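Local coordinates for NikO protein (Streptomyces tendae, PDB 4FQD) that acts as an enolpyruvyl transferase essential in nikkomycin biosynthesis, probably transferring the enolpyruvyl group of phosphoenolpyruvate to a nucleotide acceptor, at residues A[192-201]-A[214-225]; A[28-37]-A[261-271]. The protein carries 4 engineered substitutions. All coordinates share one frame; numbering follows the deposited sequence.

Interaction 1. Residues A[192-201]-A[214-225]; sequences YSGAVKTALL and HPYLKPDVTDMV. With SO4 (sulfate ion), chain C.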
loop_
_atom_site.group_PDB
_atom_site.type_symbol
_atom_site.label_atom_id
_atom_site.label_comp_id
_atom_site.label_asym_id
_atom_site.label_seq_id
_atom_site.Cartn_x
_atom_site.Cartn_y
_atom_site.Cartn_z
ATOM N N TYR A 192 6.746 -17.149 3.957
ATOM C CA TYR A 192 8.051 -16.518 4.121
ATOM C C TYR A 192 8.669 -16.827 5.484
ATOM O O TYR A 192 9.720 -17.464 5.564
ATOM C CB TYR A 192 7.931 -15.004 3.917
ATOM C CG TYR A 192 9.247 -14.270 3.764
ATOM C CD1 TYR A 192 10.446 -14.958 3.601
ATOM C CD2 TYR A 192 9.289 -12.884 3.793
ATOM C CE1 TYR A 192 11.645 -14.281 3.469
ATOM C CE2 TYR A 192 10.479 -12.201 3.663
ATOM C CZ TYR A 192 11.653 -12.901 3.501
ATOM O OH TYR A 192 12.837 -12.211 3.370
ATOM N N SER A 193 8.011 -16.383 6.548
ATOM C CA SER A 193 8.564 -16.494 7.894
ATOM C C SER A 193 8.792 -17.941 8.328
ATOM O O SER A 193 9.810 -18.254 8.943
ATOM C CB SER A 193 7.672 -15.770 8.906
ATOM O OG SER A 193 6.415 -16.408 9.031
ATOM N N GLY A 194 7.847 -18.816 8.003
ATOM C CA GLY A 194 7.944 -20.215 8.379
ATOM C C GLY A 194 9.088 -20.937 7.691
ATOM O O GLY A 194 9.750 -21.782 8.294
ATOM N N ALA A 195 9.320 -20.602 6.427
ATOM C CA ALA A 195 10.389 -21.223 5.653
ATOM C C ALA A 195 11.763 -20.844 6.197
ATOM O O ALA A 195 12.684 -21.660 6.202
ATOM C CB ALA A 195 10.275 -20.840 4.186
ATOM N N VAL A 196 11.892 -19.601 6.651
ATOM C CA VAL A 196 13.152 -19.112 7.200
ATOM C C VAL A 196 13.474 -19.805 8.518
ATOM O O VAL A 196 14.609 -20.224 8.747
ATOM C CB VAL A 196 13.116 -17.586 7.418
ATOM C CG1 VAL A 196 14.397 -17.112 8.091
ATOM C CG2 VAL A 196 12.907 -16.867 6.094
ATOM N N LYS A 197 12.467 -19.925 9.378
ATOM C CA LYS A 197 12.625 -20.596 10.662
ATOM C C LYS A 197 13.060 -22.042 10.471
ATOM O O LYS A 197 13.981 -22.518 11.135
ATOM C CB LYS A 197 11.317 -20.548 11.452
ATOM C CG LYS A 197 10.841 -19.143 11.776
ATOM C CD LYS A 197 9.460 -19.162 12.407
ATOM C CE LYS A 197 8.946 -17.753 12.642
ATOM N NZ LYS A 197 7.627 -17.751 13.332
ATOM N N THR A 198 12.394 -22.734 9.552
ATOM C CA THR A 198 12.696 -24.131 9.268
ATOM C C THR A 198 14.105 -24.294 8.706
ATOM O O THR A 198 14.869 -25.144 9.165
ATOM C CB THR A 198 11.685 -24.732 8.276
ATOM O OG1 THR A 198 10.363 -24.641 8.825
ATOM C CG2 THR A 198 12.013 -26.190 7.997
ATOM N N ALA A 199 14.443 -23.471 7.717
ATOM C CA ALA A 199 15.751 -23.535 7.073
ATOM C C ALA A 199 16.886 -23.281 8.059
ATOM O O ALA A 199 17.931 -23.930 7.993
ATOM C CB ALA A 199 15.822 -22.549 5.921
ATOM N N LEU A 200 16.679 -22.334 8.967
ATOM C CA LEU A 200 17.670 -22.033 9.993
ATOM C C LEU A 200 17.875 -23.221 10.923
ATOM O O LEU A 200 19.009 -23.590 11.230
ATOM C CB LEU A 200 17.257 -20.803 10.799
ATOM C CG LEU A 200 17.775 -19.462 10.285
ATOM C CD1 LEU A 200 17.160 -18.326 11.077
ATOM C CD2 LEU A 200 19.291 -19.418 10.379
ATOM N N LEU A 201 16.772 -23.815 11.365
ATOM C CA LEU A 201 16.823 -24.986 12.231
ATOM C C LEU A 201 17.499 -26.156 11.526
ATOM O O LEU A 201 18.349 -26.832 12.106
ATOM C CB LEU A 201 15.416 -25.382 12.683
ATOM C CG LEU A 201 14.728 -24.437 13.672
ATOM C CD1 LEU A 201 13.274 -24.834 13.873
ATOM C CD2 LEU A 201 15.468 -24.426 15.000
ATOM N N HIS A 214 18.037 -13.398 1.643
ATOM C CA HIS A 214 16.857 -12.573 1.915
ATOM C C HIS A 214 15.969 -13.155 3.014
ATOM O O HIS A 214 14.825 -13.530 2.755
ATOM C CB HIS A 214 16.033 -12.368 0.641
ATOM C CG HIS A 214 16.822 -11.836 -0.515
ATOM N ND1 HIS A 214 17.195 -12.618 -1.585
ATOM C CD2 HIS A 214 17.309 -10.596 -0.766
ATOM C CE1 HIS A 214 17.876 -11.887 -2.448
ATOM N NE2 HIS A 214 17.962 -10.657 -1.975
ATOM N N PRO A 215 16.487 -13.223 4.249
ATOM C CA PRO A 215 15.745 -13.870 5.334
ATOM C C PRO A 215 14.689 -12.967 5.968
ATOM O O PRO A 215 14.723 -11.747 5.800
ATOM C CB PRO A 215 16.841 -14.175 6.353
ATOM C CG PRO A 215 17.814 -13.061 6.172
ATOM C CD PRO A 215 17.793 -12.713 4.704
ATOM N N TYR A 216 13.754 -13.584 6.683
ATOM C CA TYR A 216 12.775 -12.863 7.486
ATOM C C TYR A 216 13.535 -12.155 8.602
ATOM O O TYR A 216 14.498 -12.704 9.138
ATOM C CB TYR A 216 11.763 -13.855 8.056
ATOM C CG TYR A 216 10.535 -13.236 8.682
ATOM C CD1 TYR A 216 9.562 -12.625 7.900
ATOM C CD2 TYR A 216 10.332 -13.292 10.054
ATOM C CE1 TYR A 216 8.431 -12.070 8.472
ATOM C CE2 TYR A 216 9.206 -12.745 10.633
ATOM C CZ TYR A 216 8.261 -12.134 9.839
ATOM O OH TYR A 216 7.140 -11.586 10.419
ATOM N N LEU A 217 13.113 -10.943 8.955
ATOM C CA LEU A 217 13.940 -10.079 9.799
ATOM C C LEU A 217 13.355 -9.697 11.160
ATOM O O LEU A 217 14.019 -9.029 11.952
ATOM C CB LEU A 217 14.320 -8.812 9.030
ATOM C CG LEU A 217 15.149 -9.038 7.765
ATOM C CD1 LEU A 217 15.299 -7.742 6.985
ATOM C CD2 LEU A 217 16.511 -9.623 8.117
ATOM N N LYS A 218 12.122 -10.108 11.432
ATOM C CA LYS A 218 11.487 -9.792 12.709
ATOM C C LYS A 218 12.130 -10.594 13.844
ATOM O O LYS A 218 12.744 -11.631 13.591
ATOM C CB LYS A 218 9.983 -10.067 12.631
ATOM C CG LYS A 218 9.261 -9.232 11.584
ATOM C CD LYS A 218 9.480 -7.747 11.824
ATOM C CE LYS A 218 8.725 -6.898 10.815
ATOM N NZ LYS A 218 7.251 -7.055 10.944
ATOM N N PRO A 219 11.999 -10.114 15.099
ATOM C CA PRO A 219 12.548 -10.819 16.268
ATOM C C PRO A 219 12.101 -12.274 16.331
ATOM O O PRO A 219 12.751 -13.095 16.979
ATOM C CB PRO A 219 11.955 -10.045 17.445
ATOM C CG PRO A 219 11.787 -8.673 16.926
ATOM C CD PRO A 219 11.402 -8.820 15.479
ATOM N N ASP A 220 10.987 -12.562 15.666
ATOM C CA ASP A 220 10.488 -13.913 15.464
ATOM C C ASP A 220 11.624 -14.847 15.054
ATOM O O ASP A 220 11.794 -15.929 15.616
ATOM C CB ASP A 220 9.432 -13.879 14.359
ATOM C CG ASP A 220 8.348 -14.907 14.556
ATOM O OD1 ASP A 220 8.596 -15.906 15.259
ATOM O OD2 ASP A 220 7.247 -14.718 14.001
ATOM N N VAL A 221 12.406 -14.403 14.073
ATOM C CA VAL A 221 13.538 -15.163 13.563
ATOM C C VAL A 221 14.841 -14.712 14.221
ATOM O O VAL A 221 15.697 -15.533 14.557
ATOM C CB VAL A 221 13.651 -15.010 12.030
ATOM C CG1 VAL A 221 14.995 -15.505 11.528
ATOM C CG2 VAL A 221 12.514 -15.746 11.340
ATOM N N THR A 222 14.973 -13.401 14.409
ATOM C CA THR A 222 16.179 -12.802 14.981
ATOM C C THR A 222 16.567 -13.407 16.329
ATOM O O THR A 222 17.734 -13.727 16.560
ATOM C CB THR A 222 16.028 -11.269 15.119
ATOM O OG1 THR A 222 16.256 -10.651 13.847
ATOM C CG2 THR A 222 17.023 -10.708 16.127
ATOM N N ASP A 223 15.586 -13.573 17.210
ATOM C CA ASP A 223 15.848 -14.113 18.539
ATOM C C ASP A 223 16.241 -15.589 18.507
ATOM O O ASP A 223 17.014 -16.044 19.349
ATOM C CB ASP A 223 14.649 -13.898 19.465
ATOM C CG ASP A 223 14.457 -12.440 19.836
ATOM O OD1 ASP A 223 15.419 -11.656 19.684
ATOM O OD2 ASP A 223 13.347 -12.078 20.283
ATOM N N MET A 224 15.714 -16.334 17.538
ATOM C CA MET A 224 16.067 -17.742 17.403
ATOM C C MET A 224 17.529 -17.886 16.988
ATOM O O MET A 224 18.209 -18.832 17.389
ATOM C CB MET A 224 15.157 -18.454 16.400
ATOM C CG MET A 224 15.370 -19.963 16.357
ATOM S SD MET A 224 14.311 -20.835 15.186
ATOM C CE MET A 224 14.953 -20.234 13.629
ATOM N N VAL A 225 18.002 -16.940 16.181
ATOM C CA VAL A 225 19.403 -16.898 15.778
ATOM C C VAL A 225 20.300 -16.761 17.002
ATOM O O VAL A 225 21.308 -17.456 17.128
ATOM C CB VAL A 225 19.676 -15.729 14.808
ATOM C CG1 VAL A 225 21.174 -15.519 14.621
ATOM C CG2 VAL A 225 18.992 -15.978 13.473
HETATM S S SO4 C . 4.554 -18.264 11.114
HETATM O O1 SO4 C . 5.992 -18.441 10.939
HETATM O O2 SO4 C . 4.113 -19.000 12.296
HETATM O O3 SO4 C . 4.261 -16.845 11.285
HETATM O O4 SO4 C . 3.854 -18.767 9.935
#
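Lys-197 NZ is gripped between the carboxylate of Asp-220 and a sulfate ion. Its salt bridge to Asp-220 OD1 measures 2.8 Å, although the hydrogen bond within it is weak, and on the sulfate NZ donates to O1 at 3.0 Å. The extended lysine chain meets the aspartate at about a right angle. Ser-193 OG donates to the same O1, while its CB sits 3.5 Å from the centroid of the Tyr-216 ring, directly over the face, in a CH-pi contact. Tyr-216 in turn directs an edge at one face of Tyr-192, a T-shaped pair with planes at 82°. Tyr-192 holds CG anti to the backbone N (chi1 -167°), which carries the ring to the loop, where its hydroxyl donates to His-214 O, though the modelled separation is too short to be taken literally; Arg-337 also bonds this hydroxyl. Replacing Tyr-216 by an alanine would probably uncover Ser-193 CB and the adjoining face of Tyr-192, opening a gap between helix and loop.

The two helices precede and follow strand 209-213 in sequence, in the alpha/beta inverse barrel fold of enolpyruvyl transferases. Their segments run nearly parallel, at 9°, with axes 10.2 Å apart. Val-221 fits as a knob into a hole formed by Ser-193, Val-196, Lys-197 and Leu-200; its CG1 lies 3.6 Å from Leu-200 CD1. Beneath this helix pair, Trp-243 of strand 242-248 packs on Val-221 and Val-225. Further along, the bend at Met-224 chi3 brings CE to 3.7 Å from Leu-200 CB, and the sulfur lies against Leu-201 CD2.

Interaction 2. Residues A[28-37]-A[261-271]; sequences VRTSGFKHSL and LIPDLIEVVTW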
loop_
_atom_site.group_PDB
_atom_site.type_symbol
_atom_site.label_atom_id
_atom_site.label_comp_id
_atom_site.label_asym_id
_atom_site.label_seq_id
_atom_site.Cartn_x
_atom_site.Cartn_y
_atom_site.Cartn_z
ATOM N N VAL A 28 -0.410 -1.717 32.876
ATOM C CA VAL A 28 -0.446 -3.072 32.339
ATOM C C VAL A 28 0.965 -3.600 32.107
ATOM O O VAL A 28 1.852 -2.861 31.679
ATOM C CB VAL A 28 -1.239 -3.142 31.016
ATOM C CG1 VAL A 28 -2.724 -2.948 31.273
ATOM C CG2 VAL A 28 -0.724 -2.108 30.028
ATOM N N ARG A 29 1.172 -4.878 32.402
ATOM C CA ARG A 29 2.451 -5.514 32.124
ATOM C C ARG A 29 2.299 -6.531 31.000
ATOM O O ARG A 29 1.375 -7.346 31.002
ATOM C CB ARG A 29 3.036 -6.168 33.382
ATOM C CG ARG A 29 2.147 -7.217 34.024
ATOM C CD ARG A 29 2.821 -7.847 35.234
ATOM N NE ARG A 29 4.065 -8.530 34.883
ATOM C CZ ARG A 29 5.226 -8.331 35.499
ATOM N NH1 ARG A 29 5.309 -7.466 36.500
ATOM N NH2 ARG A 29 6.307 -8.998 35.114
ATOM N N THR A 30 3.205 -6.468 30.032
ATOM C CA THR A 30 3.144 -7.350 28.876
ATOM C C THR A 30 3.773 -8.703 29.169
ATOM O O THR A 30 4.576 -8.843 30.093
ATOM C CB THR A 30 3.857 -6.727 27.661
ATOM O OG1 THR A 30 5.221 -6.447 27.999
ATOM C CG2 THR A 30 3.169 -5.437 27.241
ATOM N N SER A 31 3.396 -9.700 28.378
ATOM C CA SER A 31 4.026 -11.011 28.446
ATOM C C SER A 31 4.977 -11.169 27.267
ATOM O O SER A 31 4.960 -10.363 26.336
ATOM C CB SER A 31 2.973 -12.119 28.436
ATOM O OG SER A 31 2.163 -12.063 29.599
ATOM N N GLY A 32 5.807 -12.206 27.312
ATOM C CA GLY A 32 6.786 -12.445 26.267
ATOM C C GLY A 32 6.163 -12.763 24.923
ATOM O O GLY A 32 5.007 -13.181 24.847
ATOM N N PHE A 33 6.938 -12.561 23.863
ATOM C CA PHE A 33 6.473 -12.804 22.503
ATOM C C PHE A 33 6.150 -14.279 22.293
ATOM O O PHE A 33 7.009 -15.147 22.451
ATOM C CB PHE A 33 7.525 -12.348 21.490
ATOM C CG PHE A 33 6.986 -12.134 20.101
ATOM C CD1 PHE A 33 5.622 -12.058 19.870
ATOM C CD2 PHE A 33 7.850 -12.010 19.023
ATOM C CE1 PHE A 33 5.130 -11.861 18.591
ATOM C CE2 PHE A 33 7.365 -11.813 17.743
ATOM C CZ PHE A 33 6.005 -11.738 17.526
ATOM N N LYS A 34 4.896 -14.544 21.942
ATOM C CA LYS A 34 4.419 -15.892 21.661
ATOM C C LYS A 34 5.228 -16.575 20.563
ATOM O O LYS A 34 5.580 -17.750 20.676
ATOM C CB LYS A 34 2.948 -15.835 21.249
ATOM C CG LYS A 34 2.454 -17.071 20.524
ATOM C CD LYS A 34 1.051 -16.860 19.987
ATOM C CE LYS A 34 0.591 -18.055 19.171
ATOM N NZ LYS A 34 -0.775 -17.854 18.616
ATOM N N HIS A 35 5.522 -15.831 19.504
ATOM C CA HIS A 35 6.218 -16.389 18.350
ATOM C C HIS A 35 7.703 -16.630 18.625
ATOM O O HIS A 35 8.294 -17.567 18.089
ATOM C CB HIS A 35 6.015 -15.496 17.125
ATOM C CG HIS A 35 4.584 -15.377 16.701
ATOM N ND1 HIS A 35 3.975 -14.164 16.459
ATOM C CD2 HIS A 35 3.638 -16.321 16.480
ATOM C CE1 HIS A 35 2.719 -14.366 16.108
ATOM N NE2 HIS A 35 2.488 -15.667 16.111
ATOM N N SER A 36 8.299 -15.788 19.464
ATOM C CA SER A 36 9.688 -15.979 19.874
ATOM C C SER A 36 9.805 -17.183 20.798
ATOM O O SER A 36 10.809 -17.894 20.787
ATOM C CB SER A 36 10.227 -14.734 20.578
ATOM O OG SER A 36 10.417 -13.672 19.662
ATOM N N LEU A 37 8.769 -17.395 21.604
ATOM C CA LEU A 37 8.704 -18.552 22.485
ATOM C C LEU A 37 8.744 -19.843 21.679
ATOM O O LEU A 37 9.459 -20.781 22.027
ATOM C CB LEU A 37 7.431 -18.501 23.327
ATOM C CG LEU A 37 7.060 -19.784 24.072
ATOM C CD1 LEU A 37 8.137 -20.168 25.071
ATOM C CD2 LEU A 37 5.726 -19.615 24.765
ATOM N N LEU A 261 12.679 -13.315 26.904
ATOM C CA LEU A 261 11.876 -13.041 25.716
ATOM C C LEU A 261 11.555 -11.564 25.533
ATOM O O LEU A 261 11.329 -10.837 26.501
ATOM C CB LEU A 261 10.571 -13.839 25.744
ATOM C CG LEU A 261 10.668 -15.348 25.534
ATOM C CD1 LEU A 261 9.280 -15.971 25.495
ATOM C CD2 LEU A 261 11.441 -15.671 24.267
ATOM N N ILE A 262 11.543 -11.133 24.278
ATOM C CA ILE A 262 11.088 -9.799 23.924
ATOM C C ILE A 262 9.590 -9.718 24.218
ATOM O O ILE A 262 8.863 -10.688 23.997
ATOM C CB ILE A 262 11.389 -9.496 22.431
ATOM C CG1 ILE A 262 11.023 -8.058 22.064
ATOM C CG2 ILE A 262 10.679 -10.485 21.517
ATOM C CD1 ILE A 262 11.446 -7.672 20.664
ATOM N N PRO A 263 9.130 -8.581 24.768
ATOM C CA PRO A 263 7.699 -8.394 25.032
ATOM C C PRO A 263 6.858 -8.636 23.783
ATOM O O PRO A 263 7.295 -8.304 22.680
ATOM C CB PRO A 263 7.617 -6.929 25.453
ATOM C CG PRO A 263 8.933 -6.668 26.097
ATOM C CD PRO A 263 9.936 -7.475 25.315
ATOM N N ASP A 264 5.676 -9.221 23.962
ATOM C CA ASP A 264 4.808 -9.576 22.844
ATOM C C ASP A 264 4.481 -8.354 21.992
ATOM O O ASP A 264 3.894 -7.388 22.477
ATOM C CB ASP A 264 3.524 -10.238 23.345
ATOM C CG ASP A 264 2.759 -10.942 22.241
ATOM O OD1 ASP A 264 2.045 -10.258 21.478
ATOM O OD2 ASP A 264 2.869 -12.182 22.138
ATOM N N LEU A 265 4.874 -8.411 20.724
ATOM C CA LEU A 265 4.756 -7.277 19.816
ATOM C C LEU A 265 3.309 -6.844 19.605
ATOM O O LEU A 265 2.994 -5.656 19.654
ATOM C CB LEU A 265 5.403 -7.608 18.468
ATOM C CG LEU A 265 6.851 -8.100 18.513
ATOM C CD1 LEU A 265 7.401 -8.295 17.111
ATOM C CD2 LEU A 265 7.717 -7.136 19.297
ATOM N N ILE A 266 2.430 -7.812 19.374
ATOM C CA ILE A 266 1.030 -7.511 19.099
ATOM C C ILE A 266 0.287 -7.104 20.370
ATOM O O ILE A 266 -0.675 -6.337 20.317
ATOM C CB ILE A 266 0.317 -8.692 18.413
ATOM C CG1 ILE A 266 1.167 -9.218 17.255
ATOM C CG2 ILE A 266 -1.054 -8.273 17.908
ATOM C CD1 ILE A 266 1.496 -8.167 16.213
ATOM N N GLU A 267 0.740 -7.607 21.515
ATOM C CA GLU A 267 0.148 -7.208 22.786
ATOM C C GLU A 267 0.424 -5.732 23.047
ATOM O O GLU A 267 -0.437 -5.012 23.555
ATOM C CB GLU A 267 0.680 -8.055 23.943
ATOM C CG GLU A 267 0.018 -7.735 25.276
ATOM C CD GLU A 267 0.644 -8.467 26.447
ATOM O OE1 GLU A 267 1.584 -9.258 26.224
ATOM O OE2 GLU A 267 0.194 -8.246 27.592
ATOM N N VAL A 268 1.626 -5.288 22.692
ATOM C CA VAL A 268 1.992 -3.882 22.821
ATOM C C VAL A 268 1.080 -3.023 21.953
ATOM O O VAL A 268 0.547 -2.012 22.410
ATOM C CB VAL A 268 3.462 -3.634 22.424
ATOM C CG1 VAL A 268 3.762 -2.142 22.393
ATOM C CG2 VAL A 268 4.398 -4.349 23.383
ATOM N N VAL A 269 0.901 -3.442 20.703
ATOM C CA VAL A 269 -0.004 -2.766 19.780
ATOM C C VAL A 269 -1.414 -2.713 20.356
ATOM O O VAL A 269 -2.077 -1.675 20.310
ATOM C CB VAL A 269 -0.047 -3.484 18.413
ATOM C CG1 VAL A 269 -1.101 -2.858 17.509
ATOM C CG2 VAL A 269 1.320 -3.452 17.750
ATOM N N THR A 270 -1.853 -3.837 20.915
ATOM C CA THR A 270 -3.191 -3.955 21.485
ATOM C C THR A 270 -3.421 -2.960 22.619
ATOM O O THR A 270 -4.473 -2.329 22.696
ATOM C CB THR A 270 -3.451 -5.383 22.005
ATOM O OG1 THR A 270 -3.242 -6.325 20.946
ATOM C CG2 THR A 270 -4.876 -5.515 22.521
ATOM N N TRP A 271 -2.430 -2.818 23.493
ATOM C CA TRP A 271 -2.554 -1.920 24.635
ATOM C C TRP A 271 -2.447 -0.449 24.241
ATOM O O TRP A 271 -3.085 0.410 24.851
ATOM C CB TRP A 271 -1.525 -2.263 25.716
ATOM C CG TRP A 271 -1.837 -3.529 26.448
ATOM C CD1 TRP A 271 -1.069 -4.655 26.505
ATOM C CD2 TRP A 271 -3.010 -3.804 27.223
ATOM N NE1 TRP A 271 -1.688 -5.612 27.272
ATOM C CE2 TRP A 271 -2.882 -5.114 27.724
ATOM C CE3 TRP A 271 -4.155 -3.068 27.546
ATOM C CZ2 TRP A 271 -3.853 -5.704 28.528
ATOM C CZ3 TRP A 271 -5.117 -3.655 28.344
ATOM C CH2 TRP A 271 -4.961 -4.960 28.826
HETATM O O HOH W 1 0.117 -9.751 29.881
#
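The Phe-33 ring lies under Leu-265, whose CG stands 3.9 Å from the ring centroid in a CH-pi contact, while His-35 CB lies near the rim of the opposite face. Beside the ring's root, Ile-262 CG2 packs at 3.7 Å against Phe-33 CB, the two side chains pointing the same way. This cluster lies beside the two chain crossings that join the globular domains of the inverse alpha/beta barrel in the enolpyruvyl transferase family. A second apolar cluster lies toward strand 27-29, where Val-28 CG1 sits over the six-membered ring of Trp-271, 3.8 Å from its centroid. Thr-30 lies between the two clusters, its CG2 touching Val-268 CG2 loosely and the Glu-267 carboxylate more closely.

The backbones of Gly-32 and Pro-263 make a single bridge where the two chains cross. The flanking bonds are short: Phe-33 N donates to Ile-262 O and Asp-264 N to Ser-31 O, each at 2.7 Å. Asp-264 then ties together the starts of both helices. Its OD1 caps helix 265-278 by accepting from Glu-267 N, and its OD2 takes Lys-34 N at 3.1 Å in a nearly straight bond (168°). OD2 also lies at the edge of the Phe-33 ring, with the carboxylate turned almost perpendicular to it.

At the polar edge of the contact, the buried Glu-267 reaches back across with CG anti to its own N (chi1 -176°) and the rest of the chain extended. Its OE1 is met on the syn side by Ser-31 N at 2.8 Å. An ordered water lies within hydrogen-bonding distance of Arg-29 O, Ser-31 OG and Glu-267 OE2. Trp-271 NE1 donates to the anti lone pair of this OE2 at 3.3 Å, the oxygen lying only 3° out of the indole plane.

Both contacts are largely buried, with centres about 18 Å apart, but they join different parts of the fold. Interaction 1 packs helix 192-204 against helix 219-231 and the loop leading into it, within one half of the molecule, mainly through aliphatic and aromatic side chains, with the Lys-197 and Asp-220 ion pair next to the sulfate. Interaction 2 brings together segments more than 200 residues apart where the chain passes between the halves, and relies much more on backbone bonds and carboxylates that hold main-chain N-H groups. The two meet at the start of helix 34-44: Asp-220 OD1 lies 3.2 Å from His-35 CB, and Asp-223 OD2 makes a weak hydrogen bond with Ser-36 OG.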